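Local coordinates for Cfl (Pectobacterium brasiliense, PDB 7A9J), which probably catalyses ATP-dependent activation of coronafacic acid and related carboxylic acids for ligation, including amide formation, as a member of the AMP-binding enzyme family, at residues F456-P459 with E465-I468; E317-F322 with H347-I352. The protein carries 1 engineered substitution. One frame throughout, in Å; residues are numbered along the deposited sequence.

Contact 1 (F456-P459 with E465-I468); sequences FSVP and ERII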
ATOM      1  N   PHE A 456     -26.387   4.471  -2.115  1.00 31.33           N
ATOM      2  CA  PHE A 456     -26.512   4.088  -0.716  1.00 28.41           C
ATOM      3  C   PHE A 456     -27.998   3.862  -0.434  1.00 30.97           C
ATOM      4  O   PHE A 456     -28.851   4.061  -1.298  1.00 34.97           O
ATOM      5  CB  PHE A 456     -25.994   5.162   0.246  1.00 30.40           C
ATOM      6  CG  PHE A 456     -26.630   6.555   0.044  1.00 32.50           C
ATOM      7  CD1 PHE A 456     -26.086   7.447  -0.864  1.00 37.18           C
ATOM      8  CD2 PHE A 456     -27.763   6.978   0.805  1.00 30.80           C
ATOM      9  CE1 PHE A 456     -26.634   8.698  -1.064  1.00 38.67           C
ATOM     10  CE2 PHE A 456     -28.305   8.288   0.624  1.00 36.18           C
ATOM     11  CZ  PHE A 456     -27.753   9.126  -0.307  1.00 39.06           C
ATOM     12  N   SER A 457     -28.300   3.413   0.764  1.00 31.25           N
ATOM     13  CA  SER A 457     -29.710   3.272   1.090  1.00 29.58           C
ATOM     14  C   SER A 457     -30.075   4.104   2.307  1.00 32.79           C
ATOM     15  O   SER A 457     -29.214   4.520   3.088  1.00 34.16           O
ATOM     16  CB  SER A 457     -30.097   1.787   1.330  1.00 37.07           C
ATOM     17  OG  SER A 457     -29.516   1.324   2.550  1.00 35.67           O
ATOM     18  N   VAL A 458     -31.381   4.323   2.436  1.00 30.91           N
ATOM     19  CA  VAL A 458     -31.962   4.976   3.602  1.00 31.20           C
ATOM     20  C   VAL A 458     -33.038   4.064   4.145  1.00 34.37           C
ATOM     21  O   VAL A 458     -33.596   3.220   3.421  1.00 33.05           O
ATOM     22  CB  VAL A 458     -32.513   6.390   3.271  1.00 32.45           C
ATOM     23  CG1 VAL A 458     -31.275   7.266   2.862  1.00 32.14           C
ATOM     24  CG2 VAL A 458     -33.523   6.374   2.154  1.00 33.34           C
ATOM     25  N   PRO A 459     -33.334   4.190   5.430  1.00 34.98           N
ATOM     26  CA  PRO A 459     -34.451   3.426   6.001  1.00 33.45           C
ATOM     27  C   PRO A 459     -35.759   3.735   5.306  1.00 39.72           C
ATOM     28  O   PRO A 459     -36.005   4.845   4.835  1.00 34.70           O
ATOM     29  CB  PRO A 459     -34.475   3.858   7.467  1.00 41.50           C
ATOM     30  CG  PRO A 459     -33.319   4.740   7.689  1.00 41.62           C
ATOM     31  CD  PRO A 459     -32.754   5.155   6.372  1.00 37.71           C
ATOM     32  N   GLU A 465     -35.381  -0.800   3.361  1.00 33.66           N
ATOM     33  CA  GLU A 465     -34.411   0.122   2.808  1.00 35.21           C
ATOM     34  C   GLU A 465     -34.869   0.596   1.445  1.00 37.21           C
ATOM     35  O   GLU A 465     -35.554  -0.129   0.723  1.00 36.28           O
ATOM     36  CB  GLU A 465     -33.014  -0.544   2.602  1.00 37.10           C
ATOM     37  CG  GLU A 465     -32.311  -0.949   3.879  1.00 44.82           C
ATOM     38  CD  GLU A 465     -30.981  -1.694   3.573  1.00 42.75           C
ATOM     39  OE1 GLU A 465     -30.043  -1.075   3.028  1.00 44.31           O
ATOM     40  OE2 GLU A 465     -30.863  -2.906   3.840  1.00 49.49           O
ATOM     41  N   ARG A 466     -34.402   1.776   1.054  1.00 33.79           N
ATOM     42  CA  ARG A 466     -34.691   2.313  -0.268  1.00 34.92           C
ATOM     43  C   ARG A 466     -33.381   2.803  -0.863  1.00 34.40           C
ATOM     44  O   ARG A 466     -32.601   3.454  -0.161  1.00 32.68           O
ATOM     45  CB  ARG A 466     -35.697   3.455  -0.147  1.00 41.01           C
ATOM     46  CG  ARG A 466     -36.063   4.156  -1.419  1.00 47.40           C
ATOM     47  CD  ARG A 466     -37.302   5.060  -1.176  1.00 39.72           C
ATOM     48  NE  ARG A 466     -37.060   6.017  -0.104  1.00 39.23           N
ATOM     49  CZ  ARG A 466     -36.724   7.290  -0.274  1.00 49.78           C
ATOM     50  NH1 ARG A 466     -36.586   7.793  -1.499  1.00 54.91           N
ATOM     51  NH2 ARG A 466     -36.541   8.059   0.800  1.00 50.77           N
ATOM     52  N   ILE A 467     -33.152   2.500  -2.145  1.00 33.38           N
ATOM     53  CA  ILE A 467     -31.865   2.824  -2.772  1.00 35.88           C
ATOM     54  C   ILE A 467     -31.878   4.231  -3.330  1.00 36.68           C
ATOM     55  O   ILE A 467     -32.769   4.601  -4.102  1.00 38.76           O
ATOM     56  CB  ILE A 467     -31.536   1.806  -3.876  1.00 35.21           C
ATOM     57  CG1 ILE A 467     -31.395   0.425  -3.234  1.00 35.71           C
ATOM     58  CG2 ILE A 467     -30.239   2.221  -4.656  1.00 33.64           C
ATOM     59  CD1 ILE A 467     -31.175  -0.674  -4.268  1.00 43.65           C
ATOM     60  N   ILE A 468     -30.871   5.015  -2.949  1.00 31.51           N
ATOM     61  CA  ILE A 468     -30.698   6.377  -3.441  1.00 33.27           C
ATOM     62  C   ILE A 468     -29.438   6.416  -4.299  1.00 35.23           C
ATOM     63  O   ILE A 468     -28.404   5.843  -3.920  1.00 35.01           O
ATOM     64  CB  ILE A 468     -30.567   7.354  -2.257  1.00 34.55           C
ATOM     65  CG1 ILE A 468     -31.666   7.092  -1.204  1.00 34.79           C
ATOM     66  CG2 ILE A 468     -30.467   8.799  -2.771  1.00 36.02           C
ATOM     67  CD1 ILE A 468     -33.128   7.239  -1.688  1.00 33.33           C
TER
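Ile-468 lies across one face of the Phe-456 ring, and these two residues, with Val-458 beside them, have the most surface buried by the contact. The beta carbon of the isoleucine makes the main approach: its CB stands 4.0 Å from the centroid of the phenylalanine ring, 22° off the normal, as a CH-pi contact displaced toward the rim. Its CG2 methyl reaches the far end of the ring, 3.7 Å from Phe-456 CZ. The ring can lie back over its partner because CG is placed between the backbone N and the carbonyl carbon (chi1 55°). Val-458 closes this apolar group, with CG1 at the ring edge, in its plane, and CG2 set 3.9 Å from Ile-468 CG1.

Beneath the side chains is the regular pairing of an antiparallel beta hairpin, strands 450-460 and 464-473, in the C-terminal domain of the AMP-binding enzyme. Phe-456 and Ile-468 form a hydrogen-bonded pair, Ile-468 N reaching Phe-456 O at 2.8 Å; Val-458 and Arg-466 form the next, with Arg-466 N at 2.9 Å from Val-458 O. Helices 517-522 and 524-530 cover the face bearing Phe-456 and Val-458. There Arg-466 runs alongside Val-458, and its guanidinium is held by a salt bridge to Glu-500 and a hydrogen bond to Tyr-524.

On the face of Ser-457 and Ile-467 a polar bond joins the strands. Ser-457 OG donates a short hydrogen bond of 2.5 Å to Glu-465 OE1, meeting the anti lone pair, directed away from the other carboxylate oxygen. That second oxygen, OE2, accepts from the backbone N of Lys-429, so both carboxylate oxygens are held, which restricts rotation of the group. Ile-428 of strand 428-430 packs against Ser-457, Glu-465 and Ile-467.

Contact 2 (E317-F322 with H347-I352); sequences ELSQKF and HDIYAI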
ATOM      1  N   GLU A 317     -12.841   1.672 -11.187  1.00 40.38           N
ATOM      2  CA  GLU A 317     -13.195   2.964 -11.771  1.00 42.91           C
ATOM      3  C   GLU A 317     -11.942   3.793 -12.062  1.00 41.68           C
ATOM      4  O   GLU A 317     -11.850   4.482 -13.092  1.00 41.22           O
ATOM      5  CB  GLU A 317     -14.139   3.731 -10.837  1.00 47.46           C
ATOM      6  CG  GLU A 317     -14.358   5.146 -11.230  1.00 53.68           C
ATOM      7  CD  GLU A 317     -15.044   5.941 -10.118  1.00 88.90           C
ATOM      8  OE1 GLU A 317     -14.497   6.988  -9.701  1.00 92.12           O
ATOM      9  OE2 GLU A 317     -16.121   5.495  -9.648  1.00 88.69           O
ATOM     10  N   LEU A 318     -10.988   3.748 -11.154  1.00 35.84           N
ATOM     11  CA  LEU A 318      -9.722   4.440 -11.390  1.00 37.32           C
ATOM     12  C   LEU A 318      -9.049   3.933 -12.681  1.00 41.79           C
ATOM     13  O   LEU A 318      -8.504   4.719 -13.463  1.00 37.40           O
ATOM     14  CB  LEU A 318      -8.822   4.209 -10.184  1.00 34.77           C
ATOM     15  CG  LEU A 318      -7.349   4.667 -10.293  1.00 37.18           C
ATOM     16  CD1 LEU A 318      -7.269   6.093 -10.722  1.00 38.29           C
ATOM     17  CD2 LEU A 318      -6.727   4.461  -8.940  1.00 38.02           C
ATOM     18  N   SER A 319      -9.102   2.622 -12.937  1.00 36.85           N
ATOM     19  CA  SER A 319      -8.421   2.098 -14.132  1.00 34.59           C
ATOM     20  C   SER A 319      -9.021   2.673 -15.408  1.00 33.55           C
ATOM     21  O   SER A 319      -8.304   2.906 -16.393  1.00 38.61           O
ATOM     22  CB  SER A 319      -8.473   0.565 -14.144  1.00 34.67           C
ATOM     23  OG  SER A 319      -9.718   0.133 -14.693  1.00 36.21           O
ATOM     24  N   GLN A 320     -10.352   2.889 -15.420  1.00 38.27           N
ATOM     25  CA  GLN A 320     -10.994   3.504 -16.571  1.00 38.18           C
ATOM     26  C   GLN A 320     -10.478   4.929 -16.791  1.00 47.56           C
ATOM     27  O   GLN A 320     -10.090   5.300 -17.908  1.00 40.95           O
ATOM     28  CB  GLN A 320     -12.530   3.496 -16.375  1.00 39.28           C
ATOM     29  CG  GLN A 320     -13.066   2.019 -16.088  1.00 50.59           C
ATOM     30  CD  GLN A 320     -14.521   1.900 -15.548  1.00 67.77           C
ATOM     31  OE1 GLN A 320     -15.266   2.878 -15.444  1.00 58.54           O
ATOM     32  NE2 GLN A 320     -14.911   0.667 -15.208  1.00 59.30           N
ATOM     33  N   LYS A 321     -10.466   5.741 -15.726  1.00 43.21           N
ATOM     34  CA  LYS A 321      -9.946   7.106 -15.845  1.00 47.37           C
ATOM     35  C   LYS A 321      -8.474   7.100 -16.235  1.00 49.83           C
ATOM     36  O   LYS A 321      -8.017   7.954 -17.007  1.00 47.11           O
ATOM     37  CB  LYS A 321     -10.124   7.847 -14.526  1.00 48.37           C
ATOM     38  CG  LYS A 321     -11.560   7.812 -14.012  1.00 65.60           C
ATOM     39  CD  LYS A 321     -11.666   8.292 -12.574  1.00 70.73           C
ATOM     40  CE  LYS A 321     -11.807   9.806 -12.538  1.00 91.14           C
ATOM     41  NZ  LYS A 321     -11.994  10.322 -11.159  1.00 86.62           N
ATOM     42  N   PHE A 322      -7.718   6.144 -15.700  1.00 39.15           N
ATOM     43  CA  PHE A 322      -6.277   6.130 -15.950  1.00 39.32           C
ATOM     44  C   PHE A 322      -5.982   5.759 -17.395  1.00 48.51           C
ATOM     45  O   PHE A 322      -5.055   6.300 -18.013  1.00 39.20           O
ATOM     46  CB  PHE A 322      -5.615   5.162 -14.984  1.00 32.00           C
ATOM     47  CG  PHE A 322      -4.129   5.353 -14.832  1.00 37.95           C
ATOM     48  CD1 PHE A 322      -3.628   6.473 -14.155  1.00 39.15           C
ATOM     49  CD2 PHE A 322      -3.229   4.408 -15.354  1.00 45.60           C
ATOM     50  CE1 PHE A 322      -2.252   6.648 -13.995  1.00 37.89           C
ATOM     51  CE2 PHE A 322      -1.820   4.573 -15.202  1.00 39.98           C
ATOM     52  CZ  PHE A 322      -1.346   5.674 -14.529  1.00 38.77           C
ATOM     53  N   HIS A 347      -3.620  -8.111 -12.810  1.00 27.50           N
ATOM     54  CA  HIS A 347      -2.619  -7.641 -13.761  1.00 31.72           C
ATOM     55  C   HIS A 347      -3.239  -6.846 -14.906  1.00 29.16           C
ATOM     56  O   HIS A 347      -2.519  -6.352 -15.737  1.00 28.92           O
ATOM     57  CB  HIS A 347      -1.848  -8.855 -14.305  1.00 29.69           C
ATOM     58  CG  HIS A 347      -2.732  -9.838 -14.971  1.00 32.93           C
ATOM     59  ND1 HIS A 347      -3.385 -10.823 -14.262  1.00 31.87           N
ATOM     60  CD2 HIS A 347      -3.096  -9.979 -16.265  1.00 30.19           C
ATOM     61  CE1 HIS A 347      -4.116 -11.550 -15.104  1.00 37.74           C
ATOM     62  NE2 HIS A 347      -3.975 -11.052 -16.321  1.00 33.86           N
ATOM     63  N   ASP A 348      -4.582  -6.648 -14.952  1.00 28.11           N
ATOM     64  CA  ASP A 348      -5.138  -5.801 -16.002  1.00 26.18           C
ATOM     65  C   ASP A 348      -6.585  -5.373 -15.651  1.00 25.76           C
ATOM     66  O   ASP A 348      -7.535  -5.915 -16.164  1.00 28.52           O
ATOM     67  CB  ASP A 348      -5.101  -6.568 -17.334  1.00 29.81           C
ATOM     68  CG  ASP A 348      -5.418  -5.716 -18.544  1.00 35.75           C
ATOM     69  OD1 ASP A 348      -5.318  -6.313 -19.646  1.00 37.37           O
ATOM     70  OD2 ASP A 348      -5.821  -4.525 -18.459  1.00 33.42           O
ATOM     71  N   ILE A 349      -6.723  -4.398 -14.753  1.00 26.64           N
ATOM     72  CA  ILE A 349      -8.049  -4.071 -14.201  1.00 23.83           C
ATOM     73  C   ILE A 349      -9.010  -3.692 -15.298  1.00 28.80           C
ATOM     74  O   ILE A 349     -10.184  -4.083 -15.289  1.00 27.90           O
ATOM     75  CB  ILE A 349      -7.900  -2.914 -13.209  1.00 24.82           C
ATOM     76  CG1 ILE A 349      -6.927  -3.294 -12.099  1.00 27.33           C
ATOM     77  CG2 ILE A 349      -9.334  -2.650 -12.621  1.00 28.96           C
ATOM     78  CD1 ILE A 349      -6.548  -2.025 -11.259  1.00 26.88           C
ATOM     79  N   TYR A 350      -8.542  -2.873 -16.243  1.00 28.90           N
ATOM     80  CA  TYR A 350      -9.441  -2.271 -17.184  1.00 30.73           C
ATOM     81  C   TYR A 350     -10.008  -3.306 -18.156  1.00 29.15           C
ATOM     82  O   TYR A 350     -11.056  -3.086 -18.762  1.00 31.43           O
ATOM     83  CB  TYR A 350      -8.708  -1.149 -17.896  1.00 32.51           C
ATOM     84  CG  TYR A 350      -9.548  -0.358 -18.836  1.00 31.94           C
ATOM     85  CD1 TYR A 350     -10.789   0.207 -18.436  1.00 36.29           C
ATOM     86  CD2 TYR A 350      -9.152  -0.166 -20.138  1.00 35.82           C
ATOM     87  CE1 TYR A 350     -11.549   0.916 -19.301  1.00 40.20           C
ATOM     88  CE2 TYR A 350      -9.924   0.565 -21.031  1.00 36.54           C
ATOM     89  CZ  TYR A 350     -11.116   1.117 -20.604  1.00 36.39           C
ATOM     90  OH  TYR A 350     -11.901   1.819 -21.473  1.00 41.65           O
ATOM     91  N   ALA A 351      -9.310  -4.452 -18.302  1.00 30.18           N
ATOM     92  CA  ALA A 351      -9.803  -5.498 -19.196  1.00 27.67           C
ATOM     93  C   ALA A 351     -11.142  -6.108 -18.724  1.00 29.47           C
ATOM     94  O   ALA A 351     -11.870  -6.746 -19.503  1.00 30.37           O
ATOM     95  CB  ALA A 351      -8.754  -6.606 -19.291  1.00 27.23           C
ATOM     96  N   ILE A 352     -11.414  -5.991 -17.432  1.00 29.75           N
ATOM     97  CA  ILE A 352     -12.635  -6.568 -16.843  1.00 27.78           C
ATOM     98  C   ILE A 352     -13.624  -5.436 -16.619  1.00 33.32           C
ATOM     99  O   ILE A 352     -13.311  -4.497 -15.871  1.00 34.52           O
ATOM    100  CB  ILE A 352     -12.310  -7.264 -15.506  1.00 25.62           C
ATOM    101  CG1 ILE A 352     -11.109  -8.237 -15.651  1.00 33.66           C
ATOM    102  CG2 ILE A 352     -13.573  -7.964 -14.992  1.00 34.21           C
ATOM    103  CD1 ILE A 352     -11.347  -9.236 -16.687  1.00 36.76           C
TER
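Ser-319 presses its short side chain against Ile-349 where the two backbones draw close, and both residues are buried. Ser-319 CB lies 3.6 Å from Ile-349 CB, while the hydroxyl oxygen, Ser-319 OG, sits 3.5 Å from the branch methyl Ile-349 CG2. That same OG is also 3.5 Å from Tyr-350 CA, so a small residue fills the angle between two successive residues of the opposing turn. None of these approaches is a hydrogen bond. The polar need of the serine is met within its own helix: a chi1 of 84° turns OG back over the preceding turn, where it bonds to the carbonyl oxygen of Thr-316.

The contact seats the first turns of helix 316-326 on a short 3-10 turn, residues 349-351, in the connection between strands 342-346 and 356-360. The helix itself links strands 306-311 and 331-335, parallel neighbours whose ends supply Gly-310, Gly-311 and Ser-333 to Gly-335 to the pocket of the bound 6-ethyl-1-oxo-indene-4-carboxylic acid. The side chain of Ile-349 lies about 11 Å from that ligand, too far to line the pocket, and its backbone is hydrogen-bonded to Leu-330.

Toward the solvent the contact thins to one methylene against a ring edge, between two partly exposed residues. Tyr-350, its CG anti to the backbone N (chi1 -176°), extends past Gln-320 and offers its ring edge: Gln-320 CG comes near the ring plane, 3.7 Å from Tyr-350 CE1. The amide and ring planes are 57° apart, the two side chains crossing at about a right angle, and it is methylene rather than amide that touches the ring. The amide oxygen, OE1, accepts a hydrogen bond from Gln-446 NE2, and Phe-323, one helical turn beyond Ser-319, stacks on the tyrosine ring.

How the contacts relate
Contact 2 comes first along the chain and closes before contact 1 opens; their centres are 28 Å apart and their nearest atoms about 13 Å, without touching. They share no sheet. The residues 317-322 and 347-352 belong to the AMP-binding range, which also holds the ligand pocket, whereas 456-459 and 465-468 form a hairpin in the C-terminal range; the centre of contact 1 lies about 32 Å from the centre of the chain. Helix 437-445 comes between them in sequence, and its Ile-445 touches Glu-317 and Gln-320. In this family the C-terminal domain typically reorients between reaction steps, so the two contacts probably sit on parts that move relative to each other.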